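Local coordinates for protein dehydrogenase (Chromobacterium violaceum, PDB 3Q2I) that probably oxidises a UDP-linked N-acetylglucosaminuronic acid, using a bound nicotinamide dinucleotide, during biosynthesis of 2,3-diacetamido-2,3-dideoxy-D-mannuronic acid, at residues V161-T166 and V242-Y247; R167-Y172 and L216-E221; K13-L18 and Q73-I78. All coordinates share one frame; numbering follows the deposited sequence.

Contact 1: residues V161-T166 and V242-Y247. With HP7 ((2S,3S,4R,5R,6R)-5-acetamido-6-[[[(2R,3S,4R,5R)-5-(2,4-dioxopyrimidin-1-yl)-3,4-dihydroxy-oxolan-2-yl]methoxy-hydroxy-phosphoryl]oxy-hydroxy-phosphoryl]oxy-3,4-dihydroxy-oxane-2-carboxylic acid), chain C.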
loop_
_atom_site.group_PDB
_atom_site.type_symbol
_atom_site.label_atom_id
_atom_site.label_comp_id
_atom_site.label_asym_id
_atom_site.label_seq_id
_atom_site.Cartn_x
_atom_site.Cartn_y
_atom_site.Cartn_z
ATOM N N VAL A 161 -29.037 8.686 2.031
ATOM C CA VAL A 161 -29.647 9.337 0.857
ATOM C C VAL A 161 -29.885 8.268 -0.227
ATOM O O VAL A 161 -28.957 7.536 -0.597
ATOM C CB VAL A 161 -28.733 10.433 0.311
ATOM C CG1 VAL A 161 -29.277 11.045 -0.987
ATOM C CG2 VAL A 161 -28.553 11.513 1.364
ATOM N N ASN A 162 -31.067 8.210 -0.844
ATOM C CA ASN A 162 -31.349 7.281 -1.936
ATOM C C ASN A 162 -31.861 8.068 -3.113
ATOM O O ASN A 162 -32.716 8.942 -2.963
ATOM C CB ASN A 162 -32.441 6.261 -1.610
ATOM C CG ASN A 162 -32.029 5.314 -0.506
ATOM O OD1 ASN A 162 -30.881 4.902 -0.406
ATOM N ND2 ASN A 162 -33.011 4.866 0.265
ATOM N N VAL A 163 -31.313 7.807 -4.271
ATOM C CA VAL A 163 -31.840 8.365 -5.548
ATOM C C VAL A 163 -32.030 7.164 -6.447
ATOM O O VAL A 163 -31.074 6.674 -7.075
ATOM C CB VAL A 163 -30.912 9.410 -6.161
ATOM C CG1 VAL A 163 -31.559 9.987 -7.477
ATOM C CG2 VAL A 163 -30.723 10.561 -5.126
ATOM N N PHE A 164 -33.292 6.717 -6.512
ATOM C CA PHE A 164 -33.630 5.508 -7.291
ATOM C C PHE A 164 -34.503 5.988 -8.463
ATOM O O PHE A 164 -35.711 6.140 -8.313
ATOM C CB PHE A 164 -34.383 4.499 -6.436
ATOM C CG PHE A 164 -33.615 4.015 -5.201
ATOM C CD1 PHE A 164 -32.217 3.913 -5.236
ATOM C CD2 PHE A 164 -34.267 3.590 -4.061
ATOM C CE1 PHE A 164 -31.506 3.439 -4.130
ATOM C CE2 PHE A 164 -33.549 3.107 -2.958
ATOM C CZ PHE A 164 -32.159 2.991 -3.026
ATOM N N TRP A 165 -33.850 6.300 -9.566
ATOM C CA TRP A 165 -34.486 6.958 -10.694
ATOM C C TRP A 165 -34.330 6.139 -11.968
ATOM O O TRP A 165 -33.749 5.036 -11.993
ATOM C CB TRP A 165 -33.847 8.343 -10.876
ATOM C CG TRP A 165 -34.327 9.400 -9.898
ATOM C CD1 TRP A 165 -35.258 9.309 -8.874
ATOM C CD2 TRP A 165 -33.888 10.754 -9.917
ATOM N NE1 TRP A 165 -35.390 10.531 -8.253
ATOM C CE2 TRP A 165 -34.539 11.425 -8.861
ATOM C CE3 TRP A 165 -32.939 11.451 -10.685
ATOM C CZ2 TRP A 165 -34.308 12.783 -8.592
ATOM C CZ3 TRP A 165 -32.716 12.805 -10.425
ATOM C CH2 TRP A 165 -33.404 13.461 -9.373
ATOM N N THR A 166 -34.830 6.686 -13.077
ATOM C CA THR A 166 -34.832 5.918 -14.299
ATOM C C THR A 166 -34.400 6.743 -15.479
ATOM O O THR A 166 -35.008 7.786 -15.719
ATOM C CB THR A 166 -36.266 5.419 -14.621
ATOM O OG1 THR A 166 -36.788 4.732 -13.487
ATOM C CG2 THR A 166 -36.225 4.543 -15.852
ATOM N N VAL A 242 -27.382 5.344 -5.423
ATOM C CA VAL A 242 -28.018 5.902 -6.604
ATOM C C VAL A 242 -28.130 4.850 -7.708
ATOM O O VAL A 242 -27.176 4.094 -7.951
ATOM C CB VAL A 242 -27.270 7.165 -7.052
ATOM C CG1 VAL A 242 -27.217 8.162 -5.899
ATOM C CG2 VAL A 242 -25.819 6.865 -7.473
ATOM N N THR A 243 -29.256 4.807 -8.437
ATOM C CA THR A 243 -29.219 4.097 -9.707
ATOM C C THR A 243 -30.152 4.799 -10.665
ATOM O O THR A 243 -31.109 5.414 -10.194
ATOM C CB THR A 243 -29.617 2.606 -9.627
ATOM O OG1 THR A 243 -29.448 1.976 -10.913
ATOM C CG2 THR A 243 -31.026 2.454 -9.008
ATOM N N MET A 244 -29.806 4.771 -11.944
ATOM C CA MET A 244 -30.695 5.263 -13.032
ATOM C C MET A 244 -31.398 4.076 -13.690
ATOM O O MET A 244 -31.975 4.220 -14.782
ATOM C CB MET A 244 -29.900 6.085 -14.055
ATOM C CG MET A 244 -29.329 7.375 -13.508
ATOM S SD MET A 244 -30.533 8.475 -12.732
ATOM C CE MET A 244 -29.967 8.603 -11.039
ATOM N N LEU A 245 -31.365 2.911 -13.060
ATOM C CA LEU A 245 -31.866 1.700 -13.734
ATOM C C LEU A 245 -33.151 1.222 -13.069
ATOM O O LEU A 245 -33.500 0.047 -13.218
ATOM C CB LEU A 245 -30.851 0.546 -13.603
ATOM C CG LEU A 245 -29.482 0.887 -14.181
ATOM C CD1 LEU A 245 -28.565 -0.327 -14.058
ATOM C CD2 LEU A 245 -29.575 1.420 -15.616
ATOM N N THR A 246 -33.887 2.105 -12.397
ATOM C CA THR A 246 -35.010 1.656 -11.573
ATOM C C THR A 246 -36.205 1.229 -12.454
ATOM O O THR A 246 -36.565 1.915 -13.429
ATOM C CB THR A 246 -35.491 2.784 -10.675
ATOM O OG1 THR A 246 -34.373 3.292 -9.898
ATOM C CG2 THR A 246 -36.566 2.267 -9.735
ATOM N N TYR A 247 -36.778 0.090 -12.089
ATOM C CA TYR A 247 -37.963 -0.440 -12.805
ATOM C C TYR A 247 -39.226 0.068 -12.174
ATOM O O TYR A 247 -39.445 -0.133 -10.991
ATOM C CB TYR A 247 -37.993 -1.975 -12.768
ATOM C CG TYR A 247 -39.280 -2.486 -13.399
ATOM C CD1 TYR A 247 -39.412 -2.526 -14.773
ATOM C CD2 TYR A 247 -40.351 -2.817 -12.601
ATOM C CE1 TYR A 247 -40.607 -2.920 -15.359
ATOM C CE2 TYR A 247 -41.544 -3.235 -13.174
ATOM C CZ TYR A 247 -41.649 -3.261 -14.524
ATOM O OH TYR A 247 -42.871 -3.654 -15.054
HETATM N N1 HP7 C . -36.970 9.927 -17.120
HETATM C C2 HP7 C . -37.416 8.685 -17.312
HETATM O O2 HP7 C . -37.109 8.078 -18.371
HETATM N N3 HP7 C . -38.210 8.084 -16.422
HETATM C C4 HP7 C . -38.569 8.720 -15.299
HETATM O O4 HP7 C . -39.364 8.130 -14.528
HETATM C C5 HP7 C . -38.111 10.019 -15.057
HETATM C C6 HP7 C . -37.299 10.612 -16.016
HETATM P PA HP7 C . -36.720 14.821 -15.535
HETATM P PB HP7 C . -35.309 16.977 -14.396
HETATM O "O'P" HP7 C . -31.285 13.576 -15.644
HETATM O "O'Q" HP7 C . -30.531 15.263 -16.842
HETATM C "C1'" HP7 C . -33.322 15.901 -13.066
HETATM O O1A HP7 C . -37.447 14.239 -14.333
HETATM O O1B HP7 C . -36.208 16.846 -13.189
HETATM C C1C HP7 C . -36.053 10.501 -18.114
HETATM C "C2'" HP7 C . -32.346 16.447 -12.009
HETATM N "N2'" HP7 C . -32.970 17.519 -11.231
HETATM O O2A HP7 C . -37.404 15.726 -16.522
HETATM O O2B HP7 C . -35.404 18.136 -15.366
HETATM C C2C HP7 C . -36.765 11.235 -19.242
HETATM O O2C HP7 C . -36.020 10.902 -20.418
HETATM C "C3'" HP7 C . -31.076 16.976 -12.662
HETATM O "O3'" HP7 C . -30.118 17.148 -11.591
HETATM O O3A HP7 C . -35.349 15.549 -15.122
HETATM O O3B HP7 C . -33.767 17.009 -13.861
HETATM C C3C HP7 C . -36.501 12.698 -18.925
HETATM O O3C HP7 C . -36.444 13.477 -20.120
HETATM C "C4'" HP7 C . -30.506 15.966 -13.671
HETATM O "O4'" HP7 C . -29.417 16.497 -14.418
HETATM C C4C HP7 C . -35.146 12.695 -18.226
HETATM O O4C HP7 C . -35.277 11.499 -17.445
HETATM C "C5'" HP7 C . -31.619 15.702 -14.705
HETATM O "O5'" HP7 C . -32.642 15.031 -13.974
HETATM C C5C HP7 C . -35.042 13.871 -17.278
HETATM O O5C HP7 C . -36.067 13.594 -16.333
HETATM C "C6'" HP7 C . -31.115 14.808 -15.812
HETATM C "C7'" HP7 C . -33.170 17.546 -9.916
HETATM O "O7'" HP7 C . -32.763 16.715 -9.092
HETATM C "C8'" HP7 C . -33.961 18.729 -9.409
#
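The W165 indole is approached obliquely by M244 CE from the opposing segment, while V163 CG1 sits over the centre of one indole face, 3.4 Å from the ring plane. At the indole edge, near its plane, is the acetamide oxygen O7' of HP7, 3.3 Å from W165 CH2; W165 NE1 turns to V269 O. The F164 ring has N162 CB over one face and meets T243 CG2 obliquely. These groups mark where two parallel strands, 156-164 and 237-243, leave the mixed sheet of the C-terminal domain at the UDP-sugar pocket. V163 and V242 share one face of the sheet, F164 and T243 the other. T243 N donates to V163 O and W165 N to T243 O, both at 2.9 Å. M244 runs beside W165, pointing the same way; the bend at chi2 (-54°) brings SD to 3.8 Å from W165 CB, and chi3 (119°) then turns CE toward the indole. Beyond the strands, T246 grips W165 O twice from one face of that carbonyl: T246 N at 3.0 Å, and T246 OG1 at 2.8 Å, 39° out of the carbonyl plane. T243 OG1 closes an ST turn by accepting from L245 N. T166 N is held by N250 OD1, and T166 O faces the uracil ring, 3.0 Å from HP7 C2.

Contact 2: residues R167-Y172 and L216-E221. With HP7 ((2S,3S,4R,5R,6R)-5-acetamido-6-[[[(2R,3S,4R,5R)-5-(2,4-dioxopyrimidin-1-yl)-3,4-dihydroxy-oxolan-2-yl]methoxy-hydroxy-phosphoryl]oxy-hydroxy-phosphoryl]oxy-3,4-dihydroxy-oxane-2-carboxylic acid), chain C.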
loop_
_atom_site.group_PDB
_atom_site.type_symbol
_atom_site.label_atom_id
_atom_site.label_comp_id
_atom_site.label_asym_id
_atom_site.label_seq_id
_atom_site.Cartn_x
_atom_site.Cartn_y
_atom_site.Cartn_z
ATOM N N ARG A 167 -33.377 6.310 -16.219
ATOM C CA ARG A 167 -32.909 6.996 -17.423
ATOM C C ARG A 167 -32.665 5.908 -18.452
ATOM O O ARG A 167 -31.845 5.012 -18.253
ATOM C CB ARG A 167 -31.583 7.753 -17.230
ATOM C CG ARG A 167 -31.637 8.859 -16.212
ATOM C CD ARG A 167 -32.615 9.947 -16.628
ATOM N NE ARG A 167 -32.609 11.093 -15.724
ATOM C CZ ARG A 167 -33.412 11.217 -14.683
ATOM N NH1 ARG A 167 -33.341 12.328 -13.949
ATOM N NH2 ARG A 167 -34.276 10.260 -14.350
ATOM N N PRO A 168 -33.435 5.922 -19.559
ATOM C CA PRO A 168 -33.290 4.865 -20.547
ATOM C C PRO A 168 -32.132 5.207 -21.484
ATOM O O PRO A 168 -31.637 6.337 -21.444
ATOM C CB PRO A 168 -34.638 4.938 -21.317
ATOM C CG PRO A 168 -34.972 6.430 -21.235
ATOM C CD PRO A 168 -34.586 6.802 -19.821
ATOM N N GLN A 169 -31.700 4.264 -22.318
ATOM C CA GLN A 169 -30.634 4.552 -23.259
ATOM C C GLN A 169 -30.885 5.827 -24.092
ATOM O O GLN A 169 -29.941 6.562 -24.441
ATOM C CB GLN A 169 -30.327 3.347 -24.149
ATOM C CG GLN A 169 -29.124 3.467 -25.027
ATOM C CD GLN A 169 -27.855 3.497 -24.205
ATOM O OE1 GLN A 169 -27.714 2.744 -23.225
ATOM N NE2 GLN A 169 -26.956 4.398 -24.555
ATOM N N GLU A 170 -32.134 6.064 -24.483
ATOM C CA GLU A 170 -32.409 7.171 -25.406
ATOM C C GLU A 170 -32.091 8.525 -24.749
ATOM O O GLU A 170 -31.717 9.479 -25.433
ATOM C CB GLU A 170 -33.873 7.147 -25.890
ATOM C CG GLU A 170 -34.907 7.247 -24.783
ATOM C CD GLU A 170 -36.276 7.734 -25.252
ATOM O OE1 GLU A 170 -37.152 7.966 -24.380
ATOM O OE2 GLU A 170 -36.477 7.874 -26.480
ATOM N N TYR A 171 -32.136 8.587 -23.412
ATOM C CA TYR A 171 -31.709 9.798 -22.690
ATOM C C TYR A 171 -30.241 10.130 -22.965
ATOM O O TYR A 171 -29.875 11.277 -23.262
ATOM C CB TYR A 171 -31.984 9.579 -21.186
ATOM C CG TYR A 171 -31.245 10.550 -20.295
ATOM C CD1 TYR A 171 -31.769 11.801 -19.999
ATOM C CD2 TYR A 171 -29.968 10.256 -19.814
ATOM C CE1 TYR A 171 -31.087 12.721 -19.222
ATOM C CE2 TYR A 171 -29.276 11.167 -19.054
ATOM C CZ TYR A 171 -29.832 12.375 -18.741
ATOM O OH TYR A 171 -29.137 13.268 -17.980
ATOM N N TYR A 172 -29.363 9.142 -22.797
ATOM C CA TYR A 172 -27.940 9.331 -23.058
ATOM C C TYR A 172 -27.619 9.525 -24.536
ATOM O O TYR A 172 -26.726 10.258 -24.878
ATOM C CB TYR A 172 -27.150 8.134 -22.529
ATOM C CG TYR A 172 -27.394 7.911 -21.050
ATOM C CD1 TYR A 172 -26.615 8.592 -20.098
ATOM C CD2 TYR A 172 -28.334 6.992 -20.583
ATOM C CE1 TYR A 172 -26.813 8.397 -18.763
ATOM C CE2 TYR A 172 -28.515 6.774 -19.220
ATOM C CZ TYR A 172 -27.746 7.505 -18.317
ATOM O OH TYR A 172 -27.943 7.246 -16.988
ATOM N N LEU A 216 -24.040 -0.918 -15.068
ATOM C CA LEU A 216 -24.662 -2.247 -15.064
ATOM C C LEU A 216 -25.574 -2.544 -16.248
ATOM O O LEU A 216 -25.915 -3.708 -16.512
ATOM C CB LEU A 216 -25.429 -2.537 -13.773
ATOM C CG LEU A 216 -24.505 -2.403 -12.564
ATOM C CD1 LEU A 216 -25.311 -2.611 -11.282
ATOM C CD2 LEU A 216 -23.426 -3.517 -12.637
ATOM N N ALA A 217 -25.976 -1.492 -16.957
ATOM C CA ALA A 217 -26.909 -1.763 -18.080
ATOM C C ALA A 217 -26.759 -0.808 -19.231
ATOM O O ALA A 217 -26.945 -1.204 -20.375
ATOM C CB ALA A 217 -28.331 -1.740 -17.638
ATOM N N ARG A 218 -26.491 0.467 -18.988
ATOM C CA ARG A 218 -26.483 1.403 -20.116
ATOM C C ARG A 218 -25.210 1.332 -20.942
ATOM O O ARG A 218 -24.166 0.888 -20.461
ATOM C CB ARG A 218 -26.734 2.824 -19.618
ATOM C CG ARG A 218 -28.069 2.926 -18.936
ATOM C CD ARG A 218 -29.253 2.871 -19.950
ATOM N NE ARG A 218 -30.485 2.828 -19.177
ATOM C CZ ARG A 218 -31.154 1.722 -18.865
ATOM N NH1 ARG A 218 -30.750 0.549 -19.361
ATOM N NH2 ARG A 218 -32.265 1.805 -18.141
ATOM N N ASN A 219 -25.310 1.726 -22.208
ATOM C CA ASN A 219 -24.173 1.767 -23.094
ATOM C C ASN A 219 -23.545 3.157 -23.090
ATOM O O ASN A 219 -23.788 4.003 -23.965
ATOM C CB ASN A 219 -24.614 1.334 -24.504
ATOM C CG ASN A 219 -24.969 -0.145 -24.545
ATOM O OD1 ASN A 219 -24.213 -0.982 -24.044
ATOM N ND2 ASN A 219 -26.119 -0.477 -25.146
ATOM N N ILE A 220 -22.765 3.403 -22.037
ATOM C CA ILE A 220 -22.146 4.683 -21.741
ATOM C C ILE A 220 -20.870 4.333 -20.965
ATOM O O ILE A 220 -20.759 3.221 -20.511
ATOM C CB ILE A 220 -23.016 5.553 -20.833
ATOM C CG1 ILE A 220 -23.401 4.807 -19.538
ATOM C CG2 ILE A 220 -24.297 5.970 -21.566
ATOM C CD1 ILE A 220 -24.367 5.575 -18.664
ATOM N N GLU A 221 -19.984 5.289 -20.813
ATOM C CA GLU A 221 -18.749 4.962 -20.089
ATOM C C GLU A 221 -18.813 5.368 -18.620
ATOM O O GLU A 221 -18.082 4.786 -17.831
ATOM C CB GLU A 221 -17.564 5.559 -20.818
ATOM C CG GLU A 221 -17.487 7.037 -20.540
ATOM C CD GLU A 221 -16.223 7.631 -21.112
ATOM O OE1 GLU A 221 -16.272 8.844 -21.445
ATOM O OE2 GLU A 221 -15.207 6.866 -21.199
HETATM N N1 HP7 C . -36.970 9.927 -17.120
HETATM C C2 HP7 C . -37.416 8.685 -17.312
HETATM O O2 HP7 C . -37.109 8.078 -18.371
HETATM N N3 HP7 C . -38.210 8.084 -16.422
HETATM C C4 HP7 C . -38.569 8.720 -15.299
HETATM O O4 HP7 C . -39.364 8.130 -14.528
HETATM C C5 HP7 C . -38.111 10.019 -15.057
HETATM C C6 HP7 C . -37.299 10.612 -16.016
HETATM P PA HP7 C . -36.720 14.821 -15.535
HETATM P PB HP7 C . -35.309 16.977 -14.396
HETATM O "O'P" HP7 C . -31.285 13.576 -15.644
HETATM O "O'Q" HP7 C . -30.531 15.263 -16.842
HETATM C "C1'" HP7 C . -33.322 15.901 -13.066
HETATM O O1A HP7 C . -37.447 14.239 -14.333
HETATM O O1B HP7 C . -36.208 16.846 -13.189
HETATM C C1C HP7 C . -36.053 10.501 -18.114
HETATM C "C2'" HP7 C . -32.346 16.447 -12.009
HETATM N "N2'" HP7 C . -32.970 17.519 -11.231
HETATM O O2A HP7 C . -37.404 15.726 -16.522
HETATM O O2B HP7 C . -35.404 18.136 -15.366
HETATM C C2C HP7 C . -36.765 11.235 -19.242
HETATM O O2C HP7 C . -36.020 10.902 -20.418
HETATM C "C3'" HP7 C . -31.076 16.976 -12.662
HETATM O "O3'" HP7 C . -30.118 17.148 -11.591
HETATM O O3A HP7 C . -35.349 15.549 -15.122
HETATM O O3B HP7 C . -33.767 17.009 -13.861
HETATM C C3C HP7 C . -36.501 12.698 -18.925
HETATM O O3C HP7 C . -36.444 13.477 -20.120
HETATM C "C4'" HP7 C . -30.506 15.966 -13.671
HETATM O "O4'" HP7 C . -29.417 16.497 -14.418
HETATM C C4C HP7 C . -35.146 12.695 -18.226
HETATM O O4C HP7 C . -35.277 11.499 -17.445
HETATM C "C5'" HP7 C . -31.619 15.702 -14.705
HETATM O "O5'" HP7 C . -32.642 15.031 -13.974
HETATM C C5C HP7 C . -35.042 13.871 -17.278
HETATM O O5C HP7 C . -36.067 13.594 -16.333
HETATM C "C6'" HP7 C . -31.115 14.808 -15.812
HETATM C "C7'" HP7 C . -33.170 17.546 -9.916
HETATM O "O7'" HP7 C . -32.763 16.715 -9.092
HETATM C "C8'" HP7 C . -33.961 18.729 -9.409
#
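In one of two modelled conformers of R218, NE donates an almost straight bond to R167 O at 2.7 Å (167°), in the carbonyl plane and near the guanidinium plane; R218 NH2 adds a weak second bond. The Q169 amide spans the N219 backbone: its OE1 receives N219 N at 2.8 Å, and its NE2 gives to N219 O at 3.2 Å from well above that carbonyl's plane. A bend at chi2 (68°) turns the Q169 amide to this backbone. The Y172 ring lies between Y171 CD2 on one face and I220 CD1 on the other, a CH-pi contact 4.0 Å from the centroid. Further out, D224 OD2 takes R218 N and A217 N, and D173 OD1 also accepts from Q169 NE2. On the ligand side, R167 CD lies over the centre of the Y171 ring. R167 NE reaches the carboxylate oxygen O'P of HP7 at 2.8 Å, R167 NH1 is shared between O'P and the ring oxygen O5', and Y171 OH binds the other carboxylate oxygen, O'Q, at 2.7 Å. Loop 216-221 thus packs on 167-172, which turns into a weakly bonded helix and whose R167 and Y171 bind the uronate carboxylate of the UDP-sugar site.

Contact 3: residues K13-L18 and Q73-I78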
loop_
_atom_site.group_PDB
_atom_site.type_symbol
_atom_site.label_atom_id
_atom_site.label_comp_id
_atom_site.label_asym_id
_atom_site.label_seq_id
_atom_site.Cartn_x
_atom_site.Cartn_y
_atom_site.Cartn_z
ATOM N N LYS A 13 -32.071 47.623 -15.957
ATOM C CA LYS A 13 -32.168 46.192 -15.699
ATOM C C LYS A 13 -30.754 45.594 -15.729
ATOM O O LYS A 13 -29.861 46.098 -16.416
ATOM C CB LYS A 13 -33.071 45.553 -16.752
ATOM C CG LYS A 13 -34.538 45.985 -16.640
ATOM C CD LYS A 13 -35.278 45.690 -17.927
ATOM C CE LYS A 13 -36.748 46.102 -17.838
ATOM N NZ LYS A 13 -37.481 45.723 -19.082
ATOM N N ILE A 14 -30.553 44.522 -14.962
ATOM C CA ILE A 14 -29.375 43.661 -15.169
ATOM C C ILE A 14 -29.405 42.941 -16.523
ATOM O O ILE A 14 -30.443 42.420 -16.938
ATOM C CB ILE A 14 -29.289 42.574 -14.069
ATOM C CG1 ILE A 14 -29.600 43.172 -12.688
ATOM C CG2 ILE A 14 -27.922 41.866 -14.136
ATOM C CD1 ILE A 14 -28.625 44.303 -12.286
ATOM N N ARG A 15 -28.262 42.907 -17.196
ATOM C CA ARG A 15 -28.167 42.349 -18.520
ATOM C C ARG A 15 -27.539 40.953 -18.463
ATOM O O ARG A 15 -26.500 40.794 -17.811
ATOM C CB ARG A 15 -27.385 43.294 -19.417
ATOM C CG ARG A 15 -28.123 44.645 -19.482
ATOM C CD ARG A 15 -27.367 45.650 -20.298
ATOM N NE ARG A 15 -26.243 46.252 -19.590
ATOM C CZ ARG A 15 -25.595 47.325 -20.036
ATOM N NH1 ARG A 15 -25.978 47.890 -21.173
ATOM N NH2 ARG A 15 -24.573 47.835 -19.359
ATOM N N PHE A 16 -28.195 39.993 -19.106
ATOM C CA PHE A 16 -27.709 38.595 -19.188
ATOM C C PHE A 16 -27.342 38.201 -20.613
ATOM O O PHE A 16 -27.985 38.604 -21.593
ATOM C CB PHE A 16 -28.803 37.688 -18.662
ATOM C CG PHE A 16 -28.999 37.754 -17.164
ATOM C CD1 PHE A 16 -28.298 36.896 -16.319
ATOM C CD2 PHE A 16 -29.806 38.729 -16.581
ATOM C CE1 PHE A 16 -28.470 36.973 -14.952
ATOM C CE2 PHE A 16 -29.989 38.805 -15.215
ATOM C CZ PHE A 16 -29.298 37.941 -14.388
ATOM N N ALA A 17 -26.303 37.374 -20.777
ATOM C CA ALA A 17 -26.083 36.701 -22.051
ATOM C C ALA A 17 -26.090 35.202 -21.726
ATOM O O ALA A 17 -25.847 34.806 -20.552
ATOM C CB ALA A 17 -24.752 37.086 -22.666
ATOM N N LEU A 18 -26.473 34.384 -22.703
ATOM C CA LEU A 18 -26.518 32.951 -22.433
ATOM C C LEU A 18 -25.848 32.121 -23.523
ATOM O O LEU A 18 -25.998 32.380 -24.715
ATOM C CB LEU A 18 -27.948 32.469 -22.193
ATOM C CG LEU A 18 -28.299 30.974 -22.044
ATOM C CD1 LEU A 18 -29.414 30.738 -21.091
ATOM C CD2 LEU A 18 -28.468 30.204 -23.354
ATOM N N GLN A 73 -18.885 41.229 -28.183
ATOM C CA GLN A 73 -19.967 42.139 -28.521
ATOM C C GLN A 73 -20.859 42.545 -27.353
ATOM O O GLN A 73 -21.293 43.698 -27.251
ATOM C CB GLN A 73 -20.790 41.576 -29.676
ATOM C CG GLN A 73 -19.984 41.330 -30.941
ATOM C CD GLN A 73 -20.802 40.572 -31.958
ATOM O OE1 GLN A 73 -22.015 40.778 -32.046
ATOM N NE2 GLN A 73 -20.157 39.684 -32.719
ATOM N N THR A 74 -21.148 41.609 -26.459
ATOM C CA THR A 74 -22.211 41.807 -25.496
ATOM C C THR A 74 -21.787 42.788 -24.404
ATOM O O THR A 74 -20.619 42.861 -24.040
ATOM C CB THR A 74 -22.663 40.455 -24.899
ATOM O OG1 THR A 74 -23.879 40.629 -24.161
ATOM C CG2 THR A 74 -21.577 39.881 -23.970
ATOM N N ASP A 75 -22.720 43.573 -23.893
ATOM C CA ASP A 75 -22.426 44.294 -22.660
ATOM C C ASP A 75 -23.264 43.703 -21.537
ATOM O O ASP A 75 -23.808 44.386 -20.670
ATOM C CB ASP A 75 -22.577 45.812 -22.850
ATOM C CG ASP A 75 -23.993 46.229 -23.179
ATOM O OD1 ASP A 75 -24.844 45.380 -23.512
ATOM O OD2 ASP A 75 -24.273 47.443 -23.065
ATOM N N ALA A 76 -23.404 42.378 -21.562
ATOM C CA ALA A 76 -24.111 41.725 -20.466
ATOM C C ALA A 76 -23.312 41.934 -19.191
ATOM O O ALA A 76 -22.093 42.088 -19.256
ATOM C CB ALA A 76 -24.262 40.210 -20.756
ATOM N N ASP A 77 -24.006 41.941 -18.058
ATOM C CA ASP A 77 -23.373 41.936 -16.736
ATOM C C ASP A 77 -22.907 40.495 -16.414
ATOM O O ASP A 77 -21.831 40.306 -15.853
ATOM C CB ASP A 77 -24.391 42.378 -15.689
ATOM C CG ASP A 77 -24.815 43.835 -15.872
ATOM O OD1 ASP A 77 -23.906 44.673 -15.911
ATOM O OD2 ASP A 77 -26.013 44.092 -16.054
ATOM N N ILE A 78 -23.768 39.536 -16.718
ATOM C CA ILE A 78 -23.550 38.108 -16.408
ATOM C C ILE A 78 -23.696 37.242 -17.660
ATOM O O ILE A 78 -24.587 37.464 -18.484
ATOM C CB ILE A 78 -24.607 37.659 -15.421
ATOM C CG1 ILE A 78 -24.353 38.429 -14.132
ATOM C CG2 ILE A 78 -24.616 36.074 -15.293
ATOM C CD1 ILE A 78 -25.418 38.293 -13.083
#
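R15 and D75 cross obliquely, their guanidinium and carboxylate planes 56° apart, and the salt bridge is made by one pair of atoms, R15 NH1 and D75 OD2 at 2.6 Å. A bend at chi3 (-78°) lays one guanidinium face against D75 O, 3.2 Å from its plane. D77 meets R15 from the backbone side: D77 OD2 accepts R15 N at 2.8 Å on the anti side of the carboxylate, close to CG2 of I14, whose side chain crosses that of D77 at about a right angle. R15 O takes two backbone donors, D77 N and I78 N. F16 and I78 run side by side, pointing the same way, with F16 CE1 3.8 Å from I78 CD1; helix 304-315 adds V311 and M315 against I78. A17 CB packs on A76 CB at 3.7 Å, and A17 N bonds to I78 O at 2.9 Å. These join the first strand of the Rossmann sheet, 14-19, to the start of its parallel neighbour 78-81, the central pair of the NAD-binding fold. R12 NH1 forms a salt bridge with D77 OD2, so the D77 carboxylate probably offsets the closeness of R12 NH1 to R15 NE and is itself kept ionised.

Overall arrangement
Contact 3, first along the chain, pairs strand 14-19 with the entry to strand 78-81 in the Rossmann sheet. Contacts 1 and 2 belong to the C-terminal domain; both segments of contact 2 fall between those of contact 1. Their centres are 13 Å apart: strand 156-164 is followed by helix 169-173, M244 O probably accepts a hydrogen bond from R167 N, and L245 packs on R218 and L216. Both also reach HP7 and a second subunit. Contact 3 lies about 38 and 37 Å from contacts 1 and 2, centre to centre. Segments 161-166 and 167-172 line part of the UDP-sugar pocket, with 242-247 and 216-221 packed against them, whereas contact 3 knits the dinucleotide-binding core.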